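Long-range contacts in N-acetyltransferase (Trypanosoma brucei, PDB 3I3G), which probably catalyses transfer of the acetyl group from acetyl-CoA to D-glucosamine 6-phosphate, giving N-acetyl-D-glucosamine 6-phosphate on the route to UDP-N-acetylglucosamine: residues Leu31-Gly39 with Thr74-Ser82; Ile64-Gln72 with Leu113-Ile124. One frame throughout, in Å; residues are numbered along the deposited sequence.

How the contacts relate
Contacts 1 and 2 place helices on opposite faces of one antiparallel hairpin, strands 65-71 and 76-86. The evidence is in the directions of the side chains: Ile77 and Ser80 point to helix 31-38, whereas Lys67 and Phe69 point to helix 113-127, and Val68 and Ala81 each turn to the face opposite their neighbours. The hairpin joins the contacts directly, with Gly79 O 2.8 Å from Phe69 N. Contact 1 is mostly buried and mixes leucine packing with backbone-to-hydroxyl and imidazole-hydroxyl hydrogen bonds and a bridging water. Contact 2, although nearer the chain centre, is only partly buried; it combines aliphatic packing around one phenylalanine ring with a salt bridge.

Contact 1 of 2, residues Leu31-Gly39 with Thr74-Ser82; sequences LSSHLELLG and TGRIVGSAS. Unlike the reference sequence in segment 74-82: Arg76 (reference Gly).
In this GNAT fold, Ser33, His34 and Leu37 of the first helix, 31-38, pack on Ile77 and Ser80 of strand 76-86, one of the central strands of the sheet. The axes approach to 7.3 Å and run in broadly the same direction, 38° apart, and the side of the helix bearing Ser33, His34 and Leu37, little more than one turn, lies along the strand.

Ile77 N donates to Ser33 OG at 3.0 Å, with an N-H...O angle of 174°. The serine reaches the strand because OG stands anti to its own backbone N (chi1 -177°), and its CB meanwhile rests on Ile77 CG1. Water 1 adds a second link between the same two residues, donating to Ser33 O at 2.8 Å and to Ile77 O at 2.6 Å.

The next residue, His34, turns its imidazole edge to Ser80, further along the strand. His34 NE2 and Ser80 OG share a 2.8 Å hydrogen bond whose donor could be either residue, and the hydroxyl lies in the ring plane. Leu38 CG sits above one face of that ring, displaced toward the rim, and the ring of Phe89 of the second subunit meets the imidazole almost perpendicularly, which brings the dimer interface to this contact. His34 and Ser80 also touch Thr66 and Val68 of the adjacent strand.

Val78 and Gly79 together face Phe69 of that strand, forming a classic beta bulge. Leu37 lies across this irregular backbone: its CD1 is 3.9 Å from Val78 C, and its other methyl fills the angle between Ile77 and Ser80. That methyl, Leu37 CD2, lies 3.8 Å from Ile77 CG2 and comes to 3.4 Å from Gly79 N.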
# COMPACT_ATOMS: atom_id res chain seq x y z
N LEU A 31 -19.16 10.43 4.86
CA LEU A 31 -17.86 11.07 4.62
C LEU A 31 -17.46 12.15 5.63
O LEU A 31 -16.32 12.16 6.11
CB LEU A 31 -17.77 11.60 3.19
CG LEU A 31 -17.95 10.53 2.11
CD1 LEU A 31 -17.81 11.13 0.72
CD2 LEU A 31 -16.96 9.40 2.31
N SER A 32 -18.37 13.06 5.94
CA SER A 32 -18.07 14.15 6.87
C SER A 32 -17.76 13.62 8.27
O SER A 32 -16.77 14.01 8.88
CB SER A 32 -19.23 15.15 6.93
OG SER A 32 -20.40 14.55 7.47
N SER A 33 -18.62 12.73 8.77
CA SER A 33 -18.41 12.15 10.09
C SER A 33 -17.14 11.31 10.10
O SER A 33 -16.43 11.23 11.10
CB SER A 33 -19.61 11.28 10.48
OG SER A 33 -19.45 10.76 11.79
N HIS A 34 -16.86 10.68 8.96
CA HIS A 34 -15.68 9.84 8.81
C HIS A 34 -14.40 10.68 8.92
O HIS A 34 -13.44 10.26 9.58
CB HIS A 34 -15.73 9.13 7.45
CG HIS A 34 -14.62 8.14 7.24
ND1 HIS A 34 -13.63 8.32 6.30
CD2 HIS A 34 -14.35 6.96 7.85
CE1 HIS A 34 -12.80 7.30 6.34
NE2 HIS A 34 -13.21 6.46 7.27
N LEU A 35 -14.40 11.85 8.30
CA LEU A 35 -13.24 12.74 8.35
C LEU A 35 -12.95 13.17 9.78
O LEU A 35 -11.80 13.27 10.19
CB LEU A 35 -13.47 13.97 7.47
CG LEU A 35 -12.36 15.03 7.49
CD1 LEU A 35 -11.03 14.42 7.08
CD2 LEU A 35 -12.72 16.20 6.59
N GLU A 36 -14.02 13.42 10.54
CA GLU A 36 -13.89 13.81 11.94
C GLU A 36 -13.20 12.71 12.74
O GLU A 36 -12.32 12.98 13.55
CB GLU A 36 -15.27 14.11 12.52
CG GLU A 36 -15.25 14.65 13.94
CD GLU A 36 -16.60 15.17 14.38
OE1 GLU A 36 -16.76 15.51 15.57
OE2 GLU A 36 -17.51 15.25 13.53
N LEU A 37 -13.61 11.47 12.49
CA LEU A 37 -13.00 10.32 13.14
C LEU A 37 -11.51 10.25 12.83
O LEU A 37 -10.68 10.08 13.73
CB LEU A 37 -13.69 9.03 12.70
CG LEU A 37 -13.08 7.71 13.21
CD1 LEU A 37 -13.26 7.59 14.72
CD2 LEU A 37 -13.71 6.53 12.51
N LEU A 38 -11.17 10.38 11.55
CA LEU A 38 -9.78 10.30 11.13
C LEU A 38 -8.92 11.36 11.82
O LEU A 38 -7.70 11.22 11.89
CB LEU A 38 -9.67 10.43 9.60
CG LEU A 38 -10.26 9.27 8.79
CD1 LEU A 38 -10.24 9.59 7.30
CD2 LEU A 38 -9.52 7.98 9.07
N GLY A 39 -9.57 12.40 12.32
CA GLY A 39 -8.87 13.45 13.05
C GLY A 39 -8.14 12.91 14.27
O GLY A 39 -7.22 13.54 14.78
N THR A 74 -27.79 7.52 15.07
CA THR A 74 -27.37 8.87 14.72
C THR A 74 -26.51 8.89 13.46
O THR A 74 -26.32 9.94 12.85
CB THR A 74 -26.57 9.53 15.86
OG1 THR A 74 -25.39 8.75 16.13
CG2 THR A 74 -27.41 9.61 17.13
N GLY A 75 -26.00 7.73 13.08
CA GLY A 75 -25.14 7.61 11.91
C GLY A 75 -23.71 8.04 12.17
O GLY A 75 -22.91 8.17 11.23
N ARG A 76 -23.37 8.27 13.43
CA ARG A 76 -22.02 8.70 13.77
C ARG A 76 -21.00 7.60 13.51
O ARG A 76 -21.19 6.45 13.93
CB ARG A 76 -21.93 9.18 15.22
CG ARG A 76 -20.74 10.09 15.49
CD ARG A 76 -20.77 10.67 16.89
NE ARG A 76 -20.37 9.69 17.90
CZ ARG A 76 -19.12 9.48 18.28
NH1 ARG A 76 -18.13 10.18 17.74
NH2 ARG A 76 -18.85 8.56 19.20
N ILE A 77 -19.93 7.94 12.81
CA ILE A 77 -18.88 6.98 12.48
C ILE A 77 -17.86 6.92 13.61
O ILE A 77 -17.20 7.91 13.91
CB ILE A 77 -18.17 7.36 11.17
CG1 ILE A 77 -19.19 7.52 10.04
CG2 ILE A 77 -17.12 6.31 10.81
CD1 ILE A 77 -19.90 6.23 9.66
N VAL A 78 -17.73 5.75 14.22
CA VAL A 78 -16.88 5.60 15.41
C VAL A 78 -15.73 4.62 15.20
O VAL A 78 -14.96 4.36 16.12
CB VAL A 78 -17.71 5.14 16.62
CG1 VAL A 78 -18.77 6.17 16.96
CG2 VAL A 78 -18.34 3.78 16.35
N GLY A 79 -15.61 4.09 13.99
CA GLY A 79 -14.52 3.17 13.67
C GLY A 79 -14.32 3.03 12.17
O GLY A 79 -15.28 3.04 11.40
N SER A 80 -13.06 2.91 11.76
CA SER A 80 -12.75 2.77 10.34
C SER A 80 -11.45 2.02 10.10
O SER A 80 -10.51 2.11 10.89
CB SER A 80 -12.69 4.14 9.66
OG SER A 80 -12.43 4.01 8.27
N ALA A 81 -11.41 1.28 9.00
CA ALA A 81 -10.21 0.59 8.55
C ALA A 81 -10.32 0.35 7.05
O ALA A 81 -11.37 -0.04 6.56
CB ALA A 81 -10.04 -0.72 9.29
N SER A 82 -9.23 0.60 6.33
CA SER A 82 -9.25 0.48 4.87
C SER A 82 -8.38 -0.67 4.37
O SER A 82 -7.39 -1.03 5.01
CB SER A 82 -8.83 1.80 4.22
OG SER A 82 -9.78 2.82 4.48
O HOH W 1 -16.79 10.49 13.81

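Contact 2 of 2, residues Ile64-Gln72 with Leu113-Ile124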
# COMPACT_ATOMS: atom_id res chain seq x y z
N ILE A 64 -9.69 0.58 -3.36
CA ILE A 64 -9.66 0.65 -1.90
C ILE A 64 -11.04 0.40 -1.31
O ILE A 64 -12.03 1.00 -1.74
CB ILE A 64 -9.14 2.01 -1.40
CG1 ILE A 64 -7.72 2.26 -1.91
CG2 ILE A 64 -9.18 2.07 0.12
CD1 ILE A 64 -7.19 3.63 -1.55
N VAL A 65 -11.10 -0.48 -0.32
CA VAL A 65 -12.34 -0.74 0.41
C VAL A 65 -12.22 -0.20 1.83
O VAL A 65 -11.23 -0.46 2.52
CB VAL A 65 -12.65 -2.24 0.48
CG1 VAL A 65 -13.95 -2.47 1.23
CG2 VAL A 65 -12.71 -2.84 -0.91
N THR A 66 -13.22 0.56 2.26
CA THR A 66 -13.23 1.09 3.62
C THR A 66 -14.42 0.57 4.40
O THR A 66 -15.57 0.76 4.00
CB THR A 66 -13.24 2.63 3.63
OG1 THR A 66 -12.10 3.13 2.92
CG2 THR A 66 -13.20 3.15 5.07
N LYS A 67 -14.14 -0.11 5.51
CA LYS A 67 -15.19 -0.60 6.39
C LYS A 67 -15.27 0.31 7.61
O LYS A 67 -14.24 0.75 8.13
CB LYS A 67 -14.91 -2.04 6.82
CG LYS A 67 -14.76 -3.01 5.67
CD LYS A 67 -16.02 -3.05 4.81
CE LYS A 67 -17.19 -3.67 5.55
NZ LYS A 67 -17.02 -5.14 5.72
N VAL A 68 -16.49 0.60 8.06
CA VAL A 68 -16.68 1.48 9.20
C VAL A 68 -17.66 0.91 10.20
O VAL A 68 -18.55 0.13 9.85
CB VAL A 68 -17.20 2.87 8.76
CG1 VAL A 68 -16.19 3.55 7.85
CG2 VAL A 68 -18.55 2.73 8.07
N PHE A 69 -17.50 1.29 11.46
CA PHE A 69 -18.51 1.04 12.47
C PHE A 69 -19.37 2.29 12.60
O PHE A 69 -18.84 3.40 12.75
CB PHE A 69 -17.88 0.69 13.82
CG PHE A 69 -17.70 -0.79 14.02
CD1 PHE A 69 -18.79 -1.61 14.24
CD2 PHE A 69 -16.43 -1.35 14.00
CE1 PHE A 69 -18.63 -2.97 14.43
CE2 PHE A 69 -16.26 -2.71 14.19
CZ PHE A 69 -17.36 -3.52 14.40
N CYS A 70 -20.68 2.11 12.54
CA CYS A 70 -21.60 3.24 12.60
C CYS A 70 -22.62 3.06 13.72
O CYS A 70 -23.21 1.99 13.87
CB CYS A 70 -22.32 3.40 11.26
SG CYS A 70 -23.66 4.63 11.24
N HIS A 71 -22.80 4.10 14.51
CA HIS A 71 -23.89 4.14 15.47
C HIS A 71 -25.17 4.44 14.70
O HIS A 71 -25.49 5.60 14.43
CB HIS A 71 -23.64 5.21 16.54
CG HIS A 71 -24.67 5.24 17.61
ND1 HIS A 71 -25.59 6.27 17.73
CD2 HIS A 71 -24.95 4.38 18.62
CE1 HIS A 71 -26.37 6.04 18.77
NE2 HIS A 71 -26.01 4.89 19.32
N GLN A 72 -25.89 3.38 14.33
CA GLN A 72 -27.04 3.50 13.44
C GLN A 72 -28.02 4.62 13.78
O GLN A 72 -28.45 5.37 12.89
CB GLN A 72 -27.79 2.17 13.33
CG GLN A 72 -27.47 1.39 12.07
CD GLN A 72 -28.55 0.38 11.73
OE1 GLN A 72 -29.02 0.30 10.59
NE2 GLN A 72 -28.96 -0.40 12.73
N LEU A 113 -13.82 -2.61 18.80
CA LEU A 113 -14.04 -2.32 17.39
C LEU A 113 -12.79 -2.56 16.55
O LEU A 113 -12.89 -2.98 15.45
CB LEU A 113 -14.52 -0.90 17.18
CG LEU A 113 -15.75 -0.43 17.98
CD1 LEU A 113 -16.25 0.85 17.49
CD2 LEU A 113 -16.75 -1.44 18.01
N GLY A 114 -11.64 -2.26 17.11
CA GLY A 114 -10.39 -2.46 16.39
C GLY A 114 -10.23 -3.90 15.92
O GLY A 114 -9.99 -4.15 14.74
N LYS A 115 -10.38 -4.83 16.85
CA LYS A 115 -10.28 -6.25 16.53
C LYS A 115 -11.28 -6.64 15.44
O LYS A 115 -10.92 -7.33 14.47
CB LYS A 115 -10.52 -7.10 17.78
CG LYS A 115 -10.60 -8.59 17.52
CD LYS A 115 -10.66 -9.37 18.83
CE LYS A 115 -10.80 -10.86 18.59
NZ LYS A 115 -9.48 -11.53 18.44
N ALA A 116 -12.52 -6.21 15.59
CA ALA A 116 -13.57 -6.54 14.64
C ALA A 116 -13.23 -6.03 13.24
O ALA A 116 -13.38 -6.76 12.25
CB ALA A 116 -14.91 -5.97 15.10
N LEU A 117 -12.77 -4.79 13.16
CA LEU A 117 -12.40 -4.19 11.88
C LEU A 117 -11.27 -4.96 11.20
O LEU A 117 -11.37 -5.33 10.03
CB LEU A 117 -12.00 -2.73 12.07
CG LEU A 117 -13.15 -1.74 12.29
CD1 LEU A 117 -12.63 -0.40 12.81
CD2 LEU A 117 -13.94 -1.55 11.01
N ILE A 118 -10.20 -5.21 11.95
CA ILE A 118 -9.05 -5.92 11.41
C ILE A 118 -9.41 -7.33 10.93
O ILE A 118 -9.05 -7.73 9.82
CB ILE A 118 -7.90 -6.02 12.43
CG1 ILE A 118 -7.41 -4.61 12.81
CG2 ILE A 118 -6.76 -6.85 11.88
CD1 ILE A 118 -6.90 -3.80 11.63
N MET A 119 -10.13 -8.07 11.76
CA MET A 119 -10.56 -9.42 11.41
C MET A 119 -11.40 -9.40 10.13
O MET A 119 -11.22 -10.25 9.26
CB MET A 119 -11.35 -10.06 12.55
CG MET A 119 -10.51 -10.37 13.78
SD MET A 119 -9.20 -11.56 13.46
CE MET A 119 -8.08 -10.58 12.46
N ASP A 120 -12.31 -8.44 10.04
CA ASP A 120 -13.15 -8.29 8.86
C ASP A 120 -12.31 -8.15 7.60
O ASP A 120 -12.53 -8.84 6.61
CB ASP A 120 -14.07 -7.08 9.01
CG ASP A 120 -15.08 -6.97 7.88
OD1 ASP A 120 -15.83 -7.94 7.64
OD2 ASP A 120 -15.12 -5.90 7.22
N LEU A 121 -11.33 -7.25 7.65
CA LEU A 121 -10.47 -6.99 6.50
C LEU A 121 -9.62 -8.21 6.16
O LEU A 121 -9.33 -8.46 4.99
CB LEU A 121 -9.59 -5.77 6.75
CG LEU A 121 -10.33 -4.44 6.89
CD1 LEU A 121 -9.36 -3.27 6.90
CD2 LEU A 121 -11.36 -4.28 5.78
N CYS A 122 -9.22 -8.95 7.18
CA CYS A 122 -8.43 -10.16 6.97
C CYS A 122 -9.25 -11.22 6.24
O CYS A 122 -8.74 -11.94 5.38
CB CYS A 122 -7.92 -10.72 8.30
SG CYS A 122 -6.54 -9.80 9.00
N GLU A 123 -10.53 -11.31 6.59
CA GLU A 123 -11.43 -12.26 5.94
C GLU A 123 -11.63 -11.88 4.48
O GLU A 123 -11.58 -12.74 3.59
CB GLU A 123 -12.78 -12.31 6.67
CG GLU A 123 -13.81 -13.18 5.97
CD GLU A 123 -13.31 -14.57 5.67
OE1 GLU A 123 -12.47 -15.08 6.45
OE2 GLU A 123 -13.75 -15.16 4.66
N ILE A 124 -11.86 -10.60 4.22
CA ILE A 124 -11.98 -10.12 2.85
C ILE A 124 -10.72 -10.46 2.06
O ILE A 124 -10.79 -10.99 0.96
CB ILE A 124 -12.23 -8.60 2.80
CG1 ILE A 124 -13.56 -8.26 3.46
CG2 ILE A 124 -12.20 -8.11 1.36
CD1 ILE A 124 -13.83 -6.77 3.57
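Phe69 of strand 65-71 packs against Leu113, Ala116 and Leu117 on helix 113-127, the helix after strand 96-104, whose N-terminal end, with the loop before it, probably helps bind the CoA pyrophosphate, as in GNAT relatives. This is the tight end. Leu113 CD2 makes a CH-pi contact over the ring face, 4.0 Å from the centroid and 7° off the normal. Ala116 CB meets the ring edge at Phe69 CZ, 3.5 Å away, and Leu117 CG approaches Phe69 CD2 obliquely at 3.7 Å.

Toward the C-terminal part of the helix the contact becomes polar and apolar packing thins. Lys67 is bent at chi2, chi3 and chi4, which curls the chain around Asp120 OD2. Lys67 NZ forms a salt bridge with Asp120 OD2 through the syn lone pair; the 2.5 Å separation is short and its exact value doubtful. Leu121 CD2 supports Lys67 CG, 3.6 Å away, while Ile124 CD1 stays 4.2 Å from Lys67 NZ. Both ends keep partly exposed residues; Leu113, Leu117 and Leu121 are buried.

The helix runs nearly antiparallel to the strand, at 149°. Leu113 and Leu117 also touch strand 21-25, Leu121 reaches strands 76-86 and 96-104, and Ile124 touches Leu83 of strand 76-86.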